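Local coordinates for protein putative hyaluronoglucosaminidase (PDB 6PWI) that probably acts as a hexosaminidase of glycoside hydrolase family 84, this chain being the part of a longer protein that holds its catalytic barrel, at residues N195-M200 with I237-D242; S210-P215 with K250-I255. All blocks are in the same frame, centred on the assembly; numbering follows the deposited sequence.

In the fold
Interactions 1 and 2 belong to the same parallel eight-stranded barrel and lie on successive shells of it, their centres about 11 Å apart. Along the chain their segments alternate: helix 193-204, strand 210-213, helix 231-247, strand 250-255. Interaction 1 joins the two helices on the outside of the barrel, and interaction 2 joins the two strands beneath them. The layers meet directly, since R196 packs on Y211 and F213, and V241 on F251. This is the repeating order of a beta/alpha barrel. The strands lead at their C-terminal ends toward the predicted proton donor D299, about 10 Å from A214 between side chains, consistent with the usual active-site end of such a barrel.

Interaction 1 (N195-M200 with I237-D242); sequences NRKDLM and IKEMVD
R196 meets M240 through its aliphatic stem: CD of R196 lies 3.6 Å from SD of M240, with CB also near the sulfur, and the two side chains run past each other obliquely. The stem is extended from CG to NE, which carries the guanidinium beyond the thioether. There NE forms a salt bridge with E184 of strand 179-184, and NH1 bonds to N193 of the same helix, just before the segment. K197 marks the backbone register, its CA 6.0 Å from that of M240. Its first torsion sets CG beside the backbone N (chi1 -70°), and the extended chain then reaches over to the other helix. The lysine chain crosses that of M240 at about a right angle, CE of K197 4.0 Å from CG of M240. NZ goes on to E239, where it bonds OE1 at 3.1 Å in a salt bridge, approaching from above the carboxylate plane, 42° out of it. A turn after R196, M200 supplies its methyl end. The bend at the last torsion puts CE of M200 4.1 Å from CB of M240 and beside that residue's carbonyl oxygen. M240 is thus touched by all three residues of 195-200 that take part, at its CB, CG and SD. The helix segments run nearly parallel, 13° apart in direction, with axes 9.7 Å apart at closest, as expected for neighbouring outer helices of a beta/alpha barrel. Flexible thioether and aliphatic groups fill the buried side toward the strands, whereas the one salt bridge between the two segments, K197-E239, lies toward solvent, where E239 is exposed and the ionic bond is probably weakened by water.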
ATOM      1  N   ASN A 195      14.238  -2.218  -3.123  1.00 27.14           N
ATOM      2  CA  ASN A 195      12.917  -1.602  -3.083  1.00 25.82           C
ATOM      3  C   ASN A 195      11.901  -2.514  -2.396  1.00 25.81           C
ATOM      4  O   ASN A 195      11.034  -2.023  -1.673  1.00 26.27           O
ATOM      5  CB  ASN A 195      12.422  -1.155  -4.462  1.00 26.24           C
ATOM      6  CG  ASN A 195      12.842   0.253  -4.841  1.00 27.47           C
ATOM      7  OD1 ASN A 195      12.779   1.178  -4.027  1.00 26.83           O
ATOM      8  ND2 ASN A 195      13.262   0.431  -6.085  1.00 26.50           N
ATOM      9  N   ARG A 196      11.999  -3.832  -2.628  1.00 24.22           N
ATOM     10  CA  ARG A 196      11.114  -4.768  -1.954  1.00 23.67           C
ATOM     11  C   ARG A 196      11.273  -4.645  -0.439  1.00 23.47           C
ATOM     12  O   ARG A 196      10.284  -4.652   0.290  1.00 23.40           O
ATOM     13  CB  ARG A 196      11.354  -6.202  -2.424  1.00 23.05           C
ATOM     14  CG  ARG A 196      10.754  -6.507  -3.786  1.00 23.01           C
ATOM     15  CD  ARG A 196      11.510  -7.655  -4.425  1.00 22.06           C
ATOM     16  NE  ARG A 196      10.909  -8.118  -5.663  1.00 21.57           N
ATOM     17  CZ  ARG A 196      11.563  -8.812  -6.583  1.00 21.06           C
ATOM     18  NH1 ARG A 196      12.837  -9.109  -6.397  1.00 21.26           N
ATOM     19  NH2 ARG A 196      10.947  -9.204  -7.681  1.00 20.38           N
ATOM     20  N   LYS A 197      12.521  -4.521   0.024  1.00 23.11           N
ATOM     21  CA  LYS A 197      12.794  -4.397   1.445  1.00 24.53           C
ATOM     22  C   LYS A 197      12.218  -3.082   1.966  1.00 25.84           C
ATOM     23  O   LYS A 197      11.679  -3.038   3.066  1.00 25.93           O
ATOM     24  CB  LYS A 197      14.297  -4.499   1.714  1.00 24.73           C
ATOM     25  CG  LYS A 197      14.877  -5.884   1.483  1.00 26.06           C
ATOM     26  CD  LYS A 197      16.364  -5.945   1.681  1.00 27.50           C
ATOM     27  CE  LYS A 197      16.965  -7.178   1.040  1.00 28.56           C
ATOM     28  NZ  LYS A 197      18.441  -7.077   0.990  1.00 28.90           N
ATOM     29  N   ASP A 198      12.325  -2.027   1.150  1.00 26.88           N
ATOM     30  CA  ASP A 198      11.921  -0.691   1.548  1.00 27.31           C
ATOM     31  C   ASP A 198      10.403  -0.602   1.668  1.00 27.30           C
ATOM     32  O   ASP A 198       9.911   0.113   2.539  1.00 28.45           O
ATOM     33  CB  ASP A 198      12.449   0.369   0.582  1.00 30.30           C
ATOM     34  CG  ASP A 198      12.539   1.747   1.211  1.00 32.00           C
ATOM     35  OD1 ASP A 198      13.114   1.847   2.312  1.00 33.02           O
ATOM     36  OD2 ASP A 198      12.030   2.711   0.597  1.00 34.61           O
ATOM     37  N   LEU A 199       9.674  -1.307   0.786  1.00 25.70           N
ATOM     38  CA  LEU A 199       8.218  -1.320   0.833  1.00 24.16           C
ATOM     39  C   LEU A 199       7.758  -2.106   2.055  1.00 24.21           C
ATOM     40  O   LEU A 199       6.835  -1.686   2.750  1.00 24.40           O
ATOM     41  CB  LEU A 199       7.625  -1.895  -0.458  1.00 23.34           C
ATOM     42  CG  LEU A 199       7.739  -1.023  -1.714  1.00 23.57           C
ATOM     43  CD1 LEU A 199       6.898  -1.599  -2.842  1.00 24.13           C
ATOM     44  CD2 LEU A 199       7.324   0.412  -1.447  1.00 22.55           C
ATOM     45  N   MET A 200       8.428  -3.232   2.327  1.00 24.20           N
ATOM     46  CA  MET A 200       8.116  -4.012   3.514  1.00 24.72           C
ATOM     47  C   MET A 200       8.324  -3.143   4.754  1.00 25.14           C
ATOM     48  O   MET A 200       7.505  -3.157   5.667  1.00 25.78           O
ATOM     49  CB  MET A 200       8.959  -5.285   3.603  1.00 24.02           C
ATOM     50  CG  MET A 200       8.393  -6.417   2.776  1.00 25.31           C
ATOM     51  SD  MET A 200       9.325  -7.964   2.949  1.00 26.35           S
ATOM     52  CE  MET A 200      10.845  -7.530   2.106  1.00 25.06           C
ATOM     53  N   ILE A 237      16.479 -14.185  -1.402  1.00 27.20           N
ATOM     54  CA  ILE A 237      15.148 -14.352  -0.845  1.00 25.79           C
ATOM     55  C   ILE A 237      15.233 -14.284   0.679  1.00 27.10           C
ATOM     56  O   ILE A 237      14.441 -13.580   1.309  1.00 28.02           O
ATOM     57  CB  ILE A 237      14.468 -15.641  -1.361  1.00 24.64           C
ATOM     58  CG1 ILE A 237      14.046 -15.506  -2.829  1.00 24.39           C
ATOM     59  CG2 ILE A 237      13.292 -16.038  -0.475  1.00 23.20           C
ATOM     60  CD1 ILE A 237      13.577 -16.797  -3.469  1.00 23.75           C
ATOM     61  N   LYS A 238      16.216 -14.983   1.264  1.00 27.32           N
ATOM     62  CA  LYS A 238      16.332 -15.036   2.715  1.00 28.41           C
ATOM     63  C   LYS A 238      16.557 -13.639   3.303  1.00 27.91           C
ATOM     64  O   LYS A 238      16.074 -13.349   4.394  1.00 27.47           O
ATOM     65  CB  LYS A 238      17.366 -16.066   3.178  1.00 28.42           C
ATOM     66  CG  LYS A 238      17.894 -15.851   4.590  1.00 29.04           C
ATOM     67  CD  LYS A 238      18.366 -17.122   5.256  1.00 31.88           C
ATOM     68  CE  LYS A 238      19.315 -16.879   6.410  1.00 32.65           C
ATOM     69  NZ  LYS A 238      18.985 -15.644   7.160  1.00 34.69           N
ATOM     70  N   GLU A 239      17.277 -12.772   2.584  1.00 27.74           N
ATOM     71  CA  GLU A 239      17.469 -11.410   3.061  1.00 29.52           C
ATOM     72  C   GLU A 239      16.132 -10.668   3.106  1.00 27.79           C
ATOM     73  O   GLU A 239      15.877  -9.910   4.037  1.00 26.83           O
ATOM     74  CB  GLU A 239      18.481 -10.655   2.198  1.00 33.20           C
ATOM     75  CG  GLU A 239      19.922 -10.871   2.613  1.00 36.47           C
ATOM     76  CD  GLU A 239      20.935 -10.111   1.774  1.00 41.71           C
ATOM     77  OE1 GLU A 239      20.517  -9.409   0.831  1.00 43.66           O
ATOM     78  OE2 GLU A 239      22.144 -10.219   2.066  1.00 47.96           O
ATOM     79  N   MET A 240      15.276 -10.903   2.103  1.00 26.80           N
ATOM     80  CA  MET A 240      13.980 -10.248   2.040  1.00 26.08           C
ATOM     81  C   MET A 240      13.052 -10.802   3.118  1.00 25.59           C
ATOM     82  O   MET A 240      12.312 -10.043   3.740  1.00 25.94           O
ATOM     83  CB  MET A 240      13.338 -10.389   0.658  1.00 25.37           C
ATOM     84  CG  MET A 240      14.040  -9.544  -0.376  1.00 26.57           C
ATOM     85  SD  MET A 240      13.244  -9.587  -1.991  1.00 29.70           S
ATOM     86  CE  MET A 240      13.924 -11.088  -2.699  1.00 27.73           C
ATOM     87  N   VAL A 241      13.123 -12.119   3.344  1.00 23.53           N
ATOM     88  CA  VAL A 241      12.300 -12.782   4.339  1.00 23.49           C
ATOM     89  C   VAL A 241      12.649 -12.249   5.731  1.00 24.35           C
ATOM     90  O   VAL A 241      11.770 -12.059   6.573  1.00 24.77           O
ATOM     91  CB  VAL A 241      12.438 -14.314   4.236  1.00 22.57           C
ATOM     92  CG1 VAL A 241      11.836 -15.027   5.434  1.00 21.58           C
ATOM     93  CG2 VAL A 241      11.845 -14.844   2.940  1.00 21.67           C
ATOM     94  N   ASP A 242      13.937 -11.980   5.961  1.00 24.85           N
ATOM     95  CA  ASP A 242      14.387 -11.459   7.239  1.00 25.89           C
ATOM     96  C   ASP A 242      13.812 -10.061   7.464  1.00 26.18           C
ATOM     97  O   ASP A 242      13.406  -9.742   8.583  1.00 26.43           O
ATOM     98  CB  ASP A 242      15.914 -11.484   7.355  1.00 29.68           C
ATOM     99  CG  ASP A 242      16.537 -12.862   7.564  1.00 33.68           C
ATOM    100  OD1 ASP A 242      15.787 -13.845   7.847  1.00 35.27           O
ATOM    101  OD2 ASP A 242      17.783 -12.951   7.449  1.00 35.03           O
TER

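Interaction 2 (S210-P215 with K250-I255); sequences SYIFAP and KFIWTI
F213 lies against F251 in the dense part of this contact. CZ of F251 sits over one face of the F213 ring, toward its rim, and the ring planes are inclined by 34° with centroids 4.8 Å apart. The opposite face of F213 is covered by CD of P215, above the ring centre, so the phenyl is sandwiched. Y211 stands beside F251, pointing the same way but with its ring plane turned 89° from it, and rim to rim CD1 of W253 lies 3.7 Å from CD2 of F213. These four rings form an aromatic cluster on the helix-facing side of two adjacent parallel strands of the beta/alpha barrel, whose register pairs Y211 with F251 and I212 with I252. Three backbone hydrogen bonds tie the strands: Y211 N to K250 O, I252 N to Y211 O (2.8 Å) and F213 N to I252 O. Beyond the cluster, OG1 of T254, set between backbone N and carbonyl carbon (chi1 58°), donates to F213 O at 2.6 Å. The inward face is aliphatic and also close, I212 CG2 lying 3.5 Å from T254 CG2. Looser is the strand start, where partly exposed K250 brings its side chain no nearer than 4.4 Å (NZ to S210 OG), its NZ bonded to N209 O and its ammonium group in a cation-pi contact with Y325.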
ATOM      1  N   SER A 210       1.473  -8.304   4.994  1.00 20.92           N
ATOM      2  CA  SER A 210       1.553  -9.159   3.819  1.00 21.17           C
ATOM      3  C   SER A 210       2.329  -8.494   2.690  1.00 21.33           C
ATOM      4  O   SER A 210       1.966  -7.410   2.239  1.00 22.35           O
ATOM      5  CB  SER A 210       0.178  -9.525   3.335  1.00 21.68           C
ATOM      6  OG  SER A 210      -0.486 -10.341   4.283  1.00 23.36           O
ATOM      7  N   TYR A 211       3.379  -9.176   2.225  1.00 20.57           N
ATOM      8  CA  TYR A 211       3.952  -8.895   0.918  1.00 20.69           C
ATOM      9  C   TYR A 211       3.887 -10.178   0.100  1.00 20.98           C
ATOM     10  O   TYR A 211       4.615 -11.122   0.385  1.00 21.79           O
ATOM     11  CB  TYR A 211       5.383  -8.361   1.025  1.00 20.42           C
ATOM     12  CG  TYR A 211       6.182  -8.423  -0.255  1.00 20.89           C
ATOM     13  CD1 TYR A 211       5.603  -8.145  -1.487  1.00 21.39           C
ATOM     14  CD2 TYR A 211       7.533  -8.739  -0.241  1.00 21.10           C
ATOM     15  CE1 TYR A 211       6.335  -8.199  -2.665  1.00 21.58           C
ATOM     16  CE2 TYR A 211       8.281  -8.800  -1.409  1.00 20.89           C
ATOM     17  CZ  TYR A 211       7.681  -8.525  -2.625  1.00 21.34           C
ATOM     18  OH  TYR A 211       8.409  -8.574  -3.776  1.00 21.96           O
ATOM     19  N   ILE A 212       2.983 -10.217  -0.885  1.00 20.61           N
ATOM     20  CA  ILE A 212       2.867 -11.404  -1.710  1.00 20.77           C
ATOM     21  C   ILE A 212       3.831 -11.273  -2.881  1.00 21.71           C
ATOM     22  O   ILE A 212       3.699 -10.378  -3.712  1.00 22.43           O
ATOM     23  CB  ILE A 212       1.418 -11.667  -2.152  1.00 20.81           C
ATOM     24  CG1 ILE A 212       0.499 -11.867  -0.944  1.00 20.11           C
ATOM     25  CG2 ILE A 212       1.364 -12.860  -3.096  1.00 20.09           C
ATOM     26  CD1 ILE A 212      -0.882 -11.310  -1.145  1.00 19.83           C
ATOM     27  N   PHE A 213       4.814 -12.178  -2.896  1.00 22.81           N
ATOM     28  CA  PHE A 213       5.870 -12.228  -3.889  1.00 23.48           C
ATOM     29  C   PHE A 213       5.406 -13.086  -5.066  1.00 23.49           C
ATOM     30  O   PHE A 213       5.447 -14.313  -4.988  1.00 23.84           O
ATOM     31  CB  PHE A 213       7.120 -12.801  -3.219  1.00 23.47           C
ATOM     32  CG  PHE A 213       8.355 -12.909  -4.073  1.00 23.22           C
ATOM     33  CD1 PHE A 213       9.196 -11.822  -4.246  1.00 23.64           C
ATOM     34  CD2 PHE A 213       8.700 -14.113  -4.666  1.00 23.98           C
ATOM     35  CE1 PHE A 213      10.346 -11.931  -5.013  1.00 24.08           C
ATOM     36  CE2 PHE A 213       9.850 -14.226  -5.433  1.00 23.69           C
ATOM     37  CZ  PHE A 213      10.674 -13.135  -5.600  1.00 24.05           C
ATOM     38  N   ALA A 214       4.964 -12.426  -6.147  1.00 23.35           N
ATOM     39  CA  ALA A 214       4.485 -13.120  -7.336  1.00 23.45           C
ATOM     40  C   ALA A 214       5.060 -12.512  -8.622  1.00 24.13           C
ATOM     41  O   ALA A 214       4.342 -12.358  -9.612  1.00 24.44           O
ATOM     42  CB  ALA A 214       2.973 -13.122  -7.341  1.00 21.83           C
ATOM     43  N   PRO A 215       6.371 -12.180  -8.689  1.00 24.62           N
ATOM     44  CA  PRO A 215       6.924 -11.517  -9.872  1.00 25.70           C
ATOM     45  C   PRO A 215       6.936 -12.481 -11.053  1.00 27.77           C
ATOM     46  O   PRO A 215       7.310 -13.641 -10.904  1.00 28.79           O
ATOM     47  CB  PRO A 215       8.354 -11.140  -9.461  1.00 25.53           C
ATOM     48  CG  PRO A 215       8.707 -12.115  -8.346  1.00 25.95           C
ATOM     49  CD  PRO A 215       7.397 -12.482  -7.676  1.00 25.27           C
ATOM     50  N   LYS A 250       5.086  -9.725   6.345  1.00 23.01           N
ATOM     51  CA  LYS A 250       5.704 -11.005   6.020  1.00 24.14           C
ATOM     52  C   LYS A 250       5.885 -11.158   4.514  1.00 23.67           C
ATOM     53  O   LYS A 250       5.050 -10.710   3.731  1.00 24.36           O
ATOM     54  CB  LYS A 250       4.833 -12.198   6.429  1.00 25.26           C
ATOM     55  CG  LYS A 250       4.332 -12.223   7.866  1.00 29.24           C
ATOM     56  CD  LYS A 250       3.437 -13.429   8.170  1.00 32.04           C
ATOM     57  CE  LYS A 250       2.156 -13.507   7.355  1.00 32.39           C
ATOM     58  NZ  LYS A 250       1.161 -12.466   7.727  1.00 32.34           N
ATOM     59  N   PHE A 251       6.970 -11.845   4.141  1.00 22.32           N
ATOM     60  CA  PHE A 251       7.215 -12.313   2.791  1.00 21.91           C
ATOM     61  C   PHE A 251       6.387 -13.574   2.547  1.00 22.86           C
ATOM     62  O   PHE A 251       6.634 -14.607   3.172  1.00 23.95           O
ATOM     63  CB  PHE A 251       8.707 -12.617   2.640  1.00 20.96           C
ATOM     64  CG  PHE A 251       9.174 -12.952   1.248  1.00 21.08           C
ATOM     65  CD1 PHE A 251       9.792 -11.991   0.454  1.00 21.17           C
ATOM     66  CD2 PHE A 251       9.015 -14.230   0.730  1.00 20.70           C
ATOM     67  CE1 PHE A 251      10.243 -12.297  -0.822  1.00 20.56           C
ATOM     68  CE2 PHE A 251       9.461 -14.534  -0.549  1.00 21.21           C
ATOM     69  CZ  PHE A 251      10.079 -13.569  -1.319  1.00 20.78           C
ATOM     70  N   ILE A 252       5.409 -13.483   1.636  1.00 22.53           N
ATOM     71  CA  ILE A 252       4.590 -14.625   1.262  1.00 22.70           C
ATOM     72  C   ILE A 252       5.001 -15.112  -0.128  1.00 23.87           C
ATOM     73  O   ILE A 252       4.898 -14.375  -1.113  1.00 23.97           O
ATOM     74  CB  ILE A 252       3.096 -14.265   1.330  1.00 22.27           C
ATOM     75  CG1 ILE A 252       2.688 -13.857   2.750  1.00 21.79           C
ATOM     76  CG2 ILE A 252       2.248 -15.412   0.796  1.00 21.77           C
ATOM     77  CD1 ILE A 252       1.540 -12.882   2.805  1.00 20.94           C
ATOM     78  N   TRP A 253       5.471 -16.363  -0.197  1.00 23.74           N
ATOM     79  CA  TRP A 253       5.966 -16.906  -1.451  1.00 23.23           C
ATOM     80  C   TRP A 253       4.800 -17.551  -2.192  1.00 23.05           C
ATOM     81  O   TRP A 253       3.872 -18.026  -1.547  1.00 24.36           O
ATOM     82  CB  TRP A 253       7.113 -17.892  -1.194  1.00 23.21           C
ATOM     83  CG  TRP A 253       7.840 -18.275  -2.449  1.00 23.55           C
ATOM     84  CD1 TRP A 253       8.746 -17.519  -3.140  1.00 22.84           C
ATOM     85  CD2 TRP A 253       7.690 -19.500  -3.189  1.00 22.59           C
ATOM     86  NE1 TRP A 253       9.172 -18.189  -4.254  1.00 22.26           N
ATOM     87  CE2 TRP A 253       8.543 -19.406  -4.313  1.00 22.38           C
ATOM     88  CE3 TRP A 253       6.928 -20.661  -3.011  1.00 22.56           C
ATOM     89  CZ2 TRP A 253       8.655 -20.437  -5.248  1.00 21.96           C
ATOM     90  CZ3 TRP A 253       7.041 -21.680  -3.934  1.00 22.71           C
ATOM     91  CH2 TRP A 253       7.893 -21.564  -5.038  1.00 22.22           C
ATOM     92  N   THR A 254       4.841 -17.556  -3.532  1.00 22.74           N
ATOM     93  CA  THR A 254       3.736 -18.081  -4.331  1.00 22.94           C
ATOM     94  C   THR A 254       4.242 -19.016  -5.429  1.00 22.49           C
ATOM     95  O   THR A 254       5.414 -18.964  -5.795  1.00 21.97           O
ATOM     96  CB  THR A 254       2.893 -16.961  -4.962  1.00 22.52           C
ATOM     97  OG1 THR A 254       3.732 -16.140  -5.779  1.00 22.26           O
ATOM     98  CG2 THR A 254       2.167 -16.120  -3.935  1.00 22.15           C
ATOM     99  N   ILE A 255       3.329 -19.830  -5.979  1.00 22.76           N
ATOM    100  CA  ILE A 255       3.657 -20.831  -6.985  1.00 24.07           C
ATOM    101  C   ILE A 255       2.513 -20.956  -7.996  1.00 25.79           C
ATOM    102  O   ILE A 255       1.348 -20.823  -7.632  1.00 27.12           O
ATOM    103  CB  ILE A 255       3.996 -22.178  -6.310  1.00 22.99           C
ATOM    104  CG1 ILE A 255       4.486 -23.218  -7.317  1.00 22.77           C
ATOM    105  CG2 ILE A 255       2.832 -22.699  -5.471  1.00 21.87           C
ATOM    106  CD1 ILE A 255       5.220 -24.379  -6.674  1.00 24.35           C
TER